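PDB 3F14: uncharacterized NTF2-like protein from Cytophaga hutchinsonii ATCC 33406, which is of unknown function but belongs to the SnoaL-like branch of the NTF2 superfamily, whose cone-shaped folds commonly enclose a pocket for small molecules. Local coordinates for residues S8-F13 against N71-E76; I29-I34 against N50-E55. One frame throughout, in Å; residues are numbered along the deposited sequence. Where two conformers were deposited one is given.

Contact 1: residues S8-F13 against N71-E76; sequences SIAQHF and NQIVIE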
ATOM      1  N   SER A   8      -7.180  10.542  12.760  1.00 19.46           N
ATOM      2  CA  SER A   8      -8.590  10.805  12.479  1.00 18.29           C
ATOM      3  C   SER A   8      -8.863  11.208  11.018  1.00 17.09           C
ATOM      4  O   SER A   8      -9.811  10.743  10.381  1.00 18.17           O
ATOM      5  CB  SER A   8      -9.082  11.916  13.410  1.00 20.38           C
ATOM      6  OG  SER A   8     -10.470  12.041  13.238  1.00 28.15           O
ATOM      7  N   ILE A   9      -8.024  12.085  10.517  1.00 17.22           N
ATOM      8  CA  ILE A   9      -8.141  12.565   9.138  1.00 21.11           C
ATOM      9  C   ILE A   9      -8.061  11.387   8.185  1.00 17.60           C
ATOM     10  O   ILE A   9      -8.919  11.220   7.317  1.00 17.89           O
ATOM     11  CB  ILE A   9      -7.019  13.548   8.781  1.00 20.18           C
ATOM     12  CG1 ILE A   9      -7.189  14.873   9.519  1.00 25.97           C
ATOM     13  CG2 ILE A   9      -7.011  13.827   7.268  1.00 21.68           C
ATOM     14  CD1 ILE A   9      -5.946  15.715   9.510  1.00 24.10           C
ATOM     15  N   ALA A  10      -7.046  10.557   8.364  1.00 17.20           N
ATOM     16  CA  ALA A  10      -6.809   9.399   7.493  1.00 19.17           C
ATOM     17  C   ALA A  10      -7.947   8.422   7.601  1.00 17.83           C
ATOM     18  O   ALA A  10      -8.399   7.860   6.601  1.00 18.27           O
ATOM     19  CB  ALA A  10      -5.460   8.716   7.842  1.00 20.35           C
ATOM     20  N   GLN A  11      -8.410   8.133   8.814  1.00 16.58           N
ATOM     21  CA  GLN A  11      -9.547   7.244   8.984  1.00 17.70           C
ATOM     22  C   GLN A  11     -10.771   7.716   8.222  1.00 17.50           C
ATOM     23  O   GLN A  11     -11.407   6.923   7.536  1.00 17.93           O
ATOM     24  CB  GLN A  11      -9.910   7.107  10.452  1.00 19.04           C
ATOM     25  CG  GLN A  11      -8.917   6.303  11.286  1.00 18.35           C
ATOM     26  CD  GLN A  11      -9.006   4.804  11.044  1.00 26.47           C
ATOM     27  OE1 GLN A  11     -10.047   4.296  10.622  1.00 22.25           O
ATOM     28  NE2 GLN A  11      -7.912   4.080  11.349  1.00 26.77           N
ATOM     29  N   HIS A  12     -11.089   9.007   8.327  1.00 16.41           N
ATOM     30  CA  HIS A  12     -12.239   9.551   7.612  1.00 17.26           C
ATOM     31  C   HIS A  12     -12.081   9.467   6.115  1.00 16.63           C
ATOM     32  O   HIS A  12     -12.962   8.982   5.424  1.00 17.21           O
ATOM     33  CB  HIS A  12     -12.471  11.010   7.991  1.00 17.38           C
ATOM     34  CG  HIS A  12     -13.209  11.186   9.276  1.00 21.68           C
ATOM     35  ND1 HIS A  12     -12.576  11.456  10.473  1.00 30.00           N
ATOM     36  CD2 HIS A  12     -14.535  11.135   9.541  1.00 23.24           C
ATOM     37  CE1 HIS A  12     -13.492  11.586  11.426  1.00 27.00           C
ATOM     38  NE2 HIS A  12     -14.686  11.394  10.886  1.00 25.63           N
ATOM     39  N   PHE A  13     -10.922   9.864   5.572  1.00 15.29           N
ATOM     40  CA  PHE A  13     -10.758   9.800   4.120  1.00 16.73           C
ATOM     41  C   PHE A  13     -10.811   8.352   3.622  1.00 15.89           C
ATOM     42  O   PHE A  13     -11.498   8.065   2.651  1.00 16.18           O
ATOM     43  CB  PHE A  13      -9.438  10.481   3.674  1.00 15.62           C
ATOM     44  CG  PHE A  13      -9.334  10.653   2.158  1.00 14.23           C
ATOM     45  CD1 PHE A  13      -8.914   9.638   1.332  1.00 15.52           C
ATOM     46  CD2 PHE A  13      -9.697  11.881   1.580  1.00 14.06           C
ATOM     47  CE1 PHE A  13      -8.885   9.797  -0.037  1.00 16.08           C
ATOM     48  CE2 PHE A  13      -9.637  12.062   0.228  1.00 16.52           C
ATOM     49  CZ  PHE A  13      -9.264  11.016  -0.600  1.00 16.65           C
ATOM     50  N   ASN A  71       4.882  11.821  10.489  1.00 28.09           N
ATOM     51  CA  ASN A  71       4.592  12.514   9.240  1.00 28.78           C
ATOM     52  C   ASN A  71       3.596  11.845   8.220  1.00 24.65           C
ATOM     53  O   ASN A  71       2.902  12.493   7.410  1.00 23.73           O
ATOM     54  CB  ASN A  71       6.006  12.494   8.626  1.00 29.75           C
ATOM     55  CG  ASN A  71       6.088  13.129   7.281  1.00 37.18           C
ATOM     56  OD1 ASN A  71       5.379  14.099   6.991  1.00 57.91           O
ATOM     57  ND2 ASN A  71       6.997  12.615   6.440  1.00 46.08           N
ATOM     58  N   GLN A  72       3.827  10.554   8.018  0.59 23.02           N
ATOM     59  CA  GLN A  72       3.118   9.773   7.011  0.59 20.92           C
ATOM     60  C   GLN A  72       2.333   8.704   7.736  0.59 19.25           C
ATOM     61  O   GLN A  72       2.727   8.222   8.782  0.59 19.28           O
ATOM     62  CB  GLN A  72       4.052   9.106   5.969  0.59 21.65           C
ATOM     63  CG  GLN A  72       4.850  10.003   5.016  0.59 20.17           C
ATOM     64  CD  GLN A  72       5.404   9.257   3.785  0.59 18.89           C
ATOM     65  OE1 GLN A  72       4.649   8.857   2.879  0.59 24.95           O
ATOM     66  NE2 GLN A  72       6.716   9.064   3.748  0.59 33.57           N
ATOM     67  N   ILE A  73       1.189   8.316   7.160  0.50 17.36           N
ATOM     68  CA  ILE A  73       0.318   7.271   7.722  0.50 16.80           C
ATOM     69  C   ILE A  73      -0.262   6.383   6.598  0.50 15.01           C
ATOM     70  O   ILE A  73      -0.577   6.883   5.505  0.50 16.94           O
ATOM     71  CB  ILE A  73      -0.792   7.860   8.675  0.50 16.48           C
ATOM     72  CG1 ILE A  73      -1.578   6.740   9.391  0.50 15.91           C
ATOM     73  CG2 ILE A  73      -1.734   8.786   7.937  0.50 18.19           C
ATOM     74  CD1 ILE A  73      -2.640   7.227  10.418  0.50 17.14           C
ATOM     75  N   VAL A  74      -0.373   5.064   6.844  1.00 15.16           N
ATOM     76  CA  VAL A  74      -0.824   4.081   5.865  1.00 14.96           C
ATOM     77  C   VAL A  74      -2.024   3.346   6.452  1.00 15.45           C
ATOM     78  O   VAL A  74      -1.923   2.865   7.592  1.00 15.99           O
ATOM     79  CB  VAL A  74       0.304   3.087   5.526  1.00 15.99           C
ATOM     80  CG1 VAL A  74      -0.179   2.043   4.511  1.00 17.32           C
ATOM     81  CG2 VAL A  74       1.594   3.831   5.033  1.00 17.56           C
ATOM     82  N   ILE A  75      -3.127   3.310   5.737  1.00 15.71           N
ATOM     83  CA  ILE A  75      -4.335   2.587   6.147  1.00 16.01           C
ATOM     84  C   ILE A  75      -4.641   1.534   5.105  1.00 16.52           C
ATOM     85  O   ILE A  75      -4.710   1.841   3.910  1.00 17.35           O
ATOM     86  CB  ILE A  75      -5.539   3.499   6.303  1.00 16.19           C
ATOM     87  CG1 ILE A  75      -5.190   4.584   7.357  1.00 22.09           C
ATOM     88  CG2 ILE A  75      -6.849   2.671   6.596  1.00 19.24           C
ATOM     89  CD1 ILE A  75      -6.366   5.402   7.940  1.00 27.99           C
ATOM     90  N   GLU A  76      -4.783   0.297   5.533  1.00 14.79           N
ATOM     91  CA  GLU A  76      -5.333  -0.782   4.720  1.00 15.70           C
ATOM     92  C   GLU A  76      -6.771  -0.984   5.042  1.00 17.40           C
ATOM     93  O   GLU A  76      -7.139  -0.910   6.219  1.00 17.42           O
ATOM     94  CB  GLU A  76      -4.601  -2.081   5.022  1.00 16.47           C
ATOM     95  CG  GLU A  76      -3.086  -2.054   4.724  1.00 16.79           C
ATOM     96  CD  GLU A  76      -2.465  -3.420   4.980  1.00 18.67           C
ATOM     97  OE1 GLU A  76      -2.691  -4.352   4.158  1.00 19.74           O
ATOM     98  OE2 GLU A  76      -1.781  -3.576   6.023  1.00 19.79           O
TER
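Ala-10 of helix 2-14 sits over Ile-75 and Ile-73, which project from the same side of strand 72-82. Its CB meets Ile-75 CD1 at 3.4 Å, tighter than a usual carbon-carbon contact, and Ile-73 CG2 at 3.7 Å. Because the Ala-10 side chain is a single methyl, the Ile-75 side chain can reach the helix backbone: Ile-75 CD1 lies 3.4 Å from Ala-10 C. In Ile-75, CG1 stands anti to the carbonyl carbon (chi1 -58°), and the extended chain beyond it sends CD1 up to the helix. Gln-11 starts off away from the strand, but a bend at chi2 (-75°) brings its amide back, crossing the Ile-75 side chain at about a right angle with NE2 4.0 Å from CD1 and CD next nearest. OE1 accepts a hydrogen bond from Asn-63 ND2 on the neighbouring strand 60-68, which helps to set its position. Farther out, Tyr-97 of strand 88-100 touches both Ala-10 and Ile-73, and Val-66 touches Gln-11 and Ile-73. The small Ala-10 and branched Ile-73 and Ile-75 thus join the N-terminal helix to the curved sheet, segments 8-13 and 72-76 running at 35° to each other, as in the alpha+beta NTF2 fold.

Contact 2: residues I29-I34 against N50-E55; sequences IEWNII and NKMLPE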
ATOM      1  N   ILE A  29      -2.610  19.843  -2.609  1.00 13.78           N
ATOM      2  CA  ILE A  29      -2.805  18.409  -2.424  1.00 13.61           C
ATOM      3  C   ILE A  29      -2.809  17.660  -3.736  1.00 14.38           C
ATOM      4  O   ILE A  29      -3.343  18.113  -4.723  1.00 16.06           O
ATOM      5  CB  ILE A  29      -4.103  18.141  -1.644  1.00 13.38           C
ATOM      6  CG1 ILE A  29      -4.304  16.617  -1.351  1.00 15.51           C
ATOM      7  CG2 ILE A  29      -5.366  18.681  -2.377  1.00 15.72           C
ATOM      8  CD1 ILE A  29      -5.448  16.321  -0.337  1.00 16.97           C
ATOM      9  N   GLU A  30      -2.221  16.459  -3.741  1.00 14.86           N
ATOM     10  CA  GLU A  30      -2.356  15.572  -4.881  1.00 15.21           C
ATOM     11  C   GLU A  30      -2.916  14.234  -4.387  1.00 16.74           C
ATOM     12  O   GLU A  30      -2.505  13.756  -3.335  1.00 16.71           O
ATOM     13  CB  GLU A  30      -1.000  15.314  -5.546  1.00 17.10           C
ATOM     14  CG  GLU A  30      -0.404  16.574  -6.059  1.00 17.02           C
ATOM     15  CD  GLU A  30       0.851  16.373  -6.923  1.00 23.27           C
ATOM     16  OE1 GLU A  30       1.213  15.203  -7.212  1.00 21.93           O
ATOM     17  OE2 GLU A  30       1.454  17.420  -7.255  1.00 22.05           O
ATOM     18  N   TRP A  31      -3.835  13.659  -5.150  1.00 14.60           N
ATOM     19  CA  TRP A  31      -4.329  12.305  -4.941  1.00 16.19           C
ATOM     20  C   TRP A  31      -3.912  11.478  -6.128  1.00 15.08           C
ATOM     21  O   TRP A  31      -4.414  11.654  -7.221  1.00 15.18           O
ATOM     22  CB  TRP A  31      -5.836  12.265  -4.755  1.00 15.90           C
ATOM     23  CG  TRP A  31      -6.391  10.905  -4.319  1.00 15.53           C
ATOM     24  CD1 TRP A  31      -5.688   9.855  -3.871  1.00 15.61           C
ATOM     25  CD2 TRP A  31      -7.775  10.529  -4.198  1.00 13.29           C
ATOM     26  NE1 TRP A  31      -6.530   8.831  -3.520  1.00 14.65           N
ATOM     27  CE2 TRP A  31      -7.828   9.214  -3.698  1.00 14.41           C
ATOM     28  CE3 TRP A  31      -8.983  11.184  -4.451  1.00 16.50           C
ATOM     29  CZ2 TRP A  31      -9.039   8.532  -3.486  1.00 14.96           C
ATOM     30  CZ3 TRP A  31     -10.188  10.497  -4.260  1.00 15.78           C
ATOM     31  CH2 TRP A  31     -10.209   9.203  -3.757  1.00 15.83           C
ATOM     32  N   ASN A  32      -2.953  10.565  -5.899  1.00 14.82           N
ATOM     33  CA  ASN A  32      -2.425   9.632  -6.874  1.00 14.82           C
ATOM     34  C   ASN A  32      -3.171   8.302  -6.698  1.00 16.69           C
ATOM     35  O   ASN A  32      -2.878   7.551  -5.781  1.00 15.26           O
ATOM     36  CB  ASN A  32      -0.932   9.455  -6.693  1.00 15.61           C
ATOM     37  CG  ASN A  32      -0.334   8.503  -7.699  1.00 18.17           C
ATOM     38  OD1 ASN A  32      -1.023   7.989  -8.560  1.00 18.87           O
ATOM     39  ND2 ASN A  32       0.955   8.267  -7.577  1.00 20.32           N
ATOM     40  N   ILE A  33      -4.125   8.017  -7.564  1.00 14.95           N
ATOM     41  CA  ILE A  33      -4.861   6.753  -7.577  1.00 14.91           C
ATOM     42  C   ILE A  33      -4.071   5.861  -8.549  1.00 15.22           C
ATOM     43  O   ILE A  33      -4.147   6.008  -9.769  1.00 14.95           O
ATOM     44  CB  ILE A  33      -6.320   6.910  -7.975  1.00 15.58           C
ATOM     45  CG1 ILE A  33      -6.994   7.906  -6.998  1.00 18.52           C
ATOM     46  CG2 ILE A  33      -7.013   5.509  -7.947  1.00 17.07           C
ATOM     47  CD1 ILE A  33      -8.471   8.246  -7.389  1.00 21.33           C
ATOM     48  N   ILE A  34      -3.247   4.973  -7.983  1.00 14.41           N
ATOM     49  CA  ILE A  34      -2.299   4.165  -8.724  1.00 14.76           C
ATOM     50  C   ILE A  34      -2.983   3.370  -9.838  1.00 14.10           C
ATOM     51  O   ILE A  34      -3.980   2.699  -9.631  1.00 14.77           O
ATOM     52  CB  ILE A  34      -1.575   3.179  -7.747  1.00 14.53           C
ATOM     53  CG1 ILE A  34      -0.736   3.944  -6.707  1.00 15.44           C
ATOM     54  CG2 ILE A  34      -0.710   2.180  -8.517  1.00 16.28           C
ATOM     55  CD1 ILE A  34       0.516   4.599  -7.217  1.00 17.47           C
ATOM     56  N   ASN A  50     -16.160  14.789  -4.485  1.00 14.24           N
ATOM     57  CA  ASN A  50     -17.609  14.989  -4.506  1.00 14.38           C
ATOM     58  C   ASN A  50     -18.290  14.168  -5.590  1.00 15.51           C
ATOM     59  O   ASN A  50     -19.431  13.710  -5.385  1.00 17.02           O
ATOM     60  CB  ASN A  50     -17.977  16.490  -4.596  1.00 15.42           C
ATOM     61  CG  ASN A  50     -17.846  17.198  -3.241  1.00 16.76           C
ATOM     62  OD1 ASN A  50     -17.989  16.571  -2.197  1.00 18.53           O
ATOM     63  ND2 ASN A  50     -17.656  18.499  -3.259  1.00 15.80           N
ATOM     64  N   LYS A  51     -17.680  14.060  -6.765  0.70 16.09           N
ATOM     65  CA  LYS A  51     -18.247  13.238  -7.845  0.70 16.98           C
ATOM     66  C   LYS A  51     -18.360  11.776  -7.389  0.70 15.63           C
ATOM     67  O   LYS A  51     -19.371  11.102  -7.655  0.70 16.09           O
ATOM     68  CB  LYS A  51     -17.380  13.397  -9.086  0.70 19.84           C
ATOM     69  CG  LYS A  51     -17.710  12.568 -10.300  0.70 22.52           C
ATOM     70  CD  LYS A  51     -16.919  13.072 -11.523  0.70 23.01           C
ATOM     71  CE  LYS A  51     -16.840  12.050 -12.647  0.70 28.06           C
ATOM     72  NZ  LYS A  51     -18.070  11.190 -12.732  0.70 33.58           N
HETATM   73  N   MSE A  52     -17.357  11.312  -6.631  0.51 11.55           N
HETATM   74  CA  MSE A  52     -17.212   9.903  -6.106  0.51 12.40           C
HETATM   75  C   MSE A  52     -18.072   9.582  -4.877  0.51 13.44           C
HETATM   76  O   MSE A  52     -18.384   8.415  -4.628  0.51 13.29           O
HETATM   77  CB  MSE A  52     -15.718   9.564  -5.758  0.51 11.71           C
HETATM   78  CG  MSE A  52     -15.376   8.039  -5.415  0.51 12.71           C
HETATM   79 SE   MSE A  52     -13.566   7.663  -5.097  0.38 18.85          SE
HETATM   80  CE  MSE A  52     -12.899   8.074  -6.829  0.51 23.97           C
ATOM     81  N   LEU A  53     -18.455  10.600  -4.112  1.00 15.55           N
ATOM     82  CA  LEU A  53     -19.127  10.467  -2.835  1.00 14.99           C
ATOM     83  C   LEU A  53     -20.377   9.578  -2.865  1.00 15.18           C
ATOM     84  O   LEU A  53     -20.510   8.709  -1.985  1.00 16.28           O
ATOM     85  CB  LEU A  53     -19.429  11.838  -2.241  1.00 17.77           C
ATOM     86  CG  LEU A  53     -19.883  11.875  -0.785  1.00 17.68           C
ATOM     87  CD1 LEU A  53     -18.899  11.231   0.190  1.00 19.99           C
ATOM     88  CD2 LEU A  53     -20.177  13.322  -0.397  1.00 20.67           C
ATOM     89  N   PRO A  54     -21.267   9.717  -3.851  1.00 15.33           N
ATOM     90  CA  PRO A  54     -22.428   8.801  -3.821  1.00 15.05           C
ATOM     91  C   PRO A  54     -22.041   7.330  -3.887  1.00 16.57           C
ATOM     92  O   PRO A  54     -22.691   6.486  -3.227  1.00 16.39           O
ATOM     93  CB  PRO A  54     -23.226   9.206  -5.064  1.00 16.45           C
ATOM     94  CG  PRO A  54     -22.769  10.593  -5.374  1.00 21.46           C
ATOM     95  CD  PRO A  54     -21.349  10.702  -4.942  1.00 16.47           C
ATOM     96  N   GLU A  55     -21.024   6.971  -4.666  1.00 16.37           N
ATOM     97  CA  GLU A  55     -20.521   5.593  -4.703  1.00 15.77           C
ATOM     98  C   GLU A  55     -20.041   5.156  -3.357  1.00 16.45           C
ATOM     99  O   GLU A  55     -20.266   4.014  -2.958  1.00 17.47           O
ATOM    100  CB  GLU A  55     -19.399   5.409  -5.707  1.00 18.58           C
ATOM    101  CG  GLU A  55     -19.138   3.945  -5.933  1.00 22.45           C
ATOM    102  CD  GLU A  55     -17.983   3.673  -6.852  1.00 38.47           C
ATOM    103  OE1 GLU A  55     -17.180   4.600  -7.106  1.00 38.09           O
ATOM    104  OE2 GLU A  55     -17.906   2.500  -7.288  1.00 43.30           O
TER
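Met-52, a selenomethionine, reaches from helix 42-57 to Trp-31 and Ile-33 on strand 29-33, spanning the distance between helix and sheet in the NTF2-like cone, where the two stand well apart. The nearest CA atoms, those of Ile-33 and Met-52, are 12.8 Å apart, so long side chains must do the joining, and only 83 Å² is buried in all.

The main interaction is a Met-aromatic contact. Selenium SE of Met-52 approaches the six-membered ring of Trp-31 obliquely, 71° off the ring normal and 5.2 Å from its centroid. The large, polarisable selenium suits an aromatic neighbour, as sulfur would. Both side chains leave their backbones with CG anti to N (chi1 -171° in Trp-31, -170° in Met-52), and this extended start carries the indole and the selenoether end toward each other.

Apolar contacts complete the cluster. Ile-33, two residues along the strand and on the same side as Trp-31, lays CG1 over one face of the indole, 3.6 Å above its plane and offset toward the rim. Its CD1 lies 4.5 Å from Met-52 CE, a loose contact made possible by the bend at chi3 of Met-52. Phe-48 and Cys-49 of the same helix touch Ile-33 and Trp-31 respectively, while Phe-18 touches Met-52.

A polar contact outside the segments helps to orient the indole. NE1 of Trp-31 is hydrogen-bonded to OG of Ser-109 on strand 103-111, giving this buried N-H a partner. On the six-membered ring of Trp-31, CH2 lies 3.9 Å from Met-52 SE.

Overall arrangement
The two contacts lie on opposite sides of the chain's centre, their own centres 15 Å apart, and both reach the same mixed sheet. Contact 2 is nested within the chain loop that contact 1 closes. They meet directly where Phe-13 CE1, from the helix of contact 1, comes within 3.7 Å of Trp-31 CZ2, so the indole packs against groups from both helices. The side chain of Trp-31 comes within about 4 Å of a bound Tris molecule, whose O3 is hydrogen-bonded to Phe-13 O, and that of Ile-33 within about 4 Å of a triethylene glycol. Both probably came from the crystallisation liquor, yet their location is consistent with a pocket of the kind NTF2-like cones enclose.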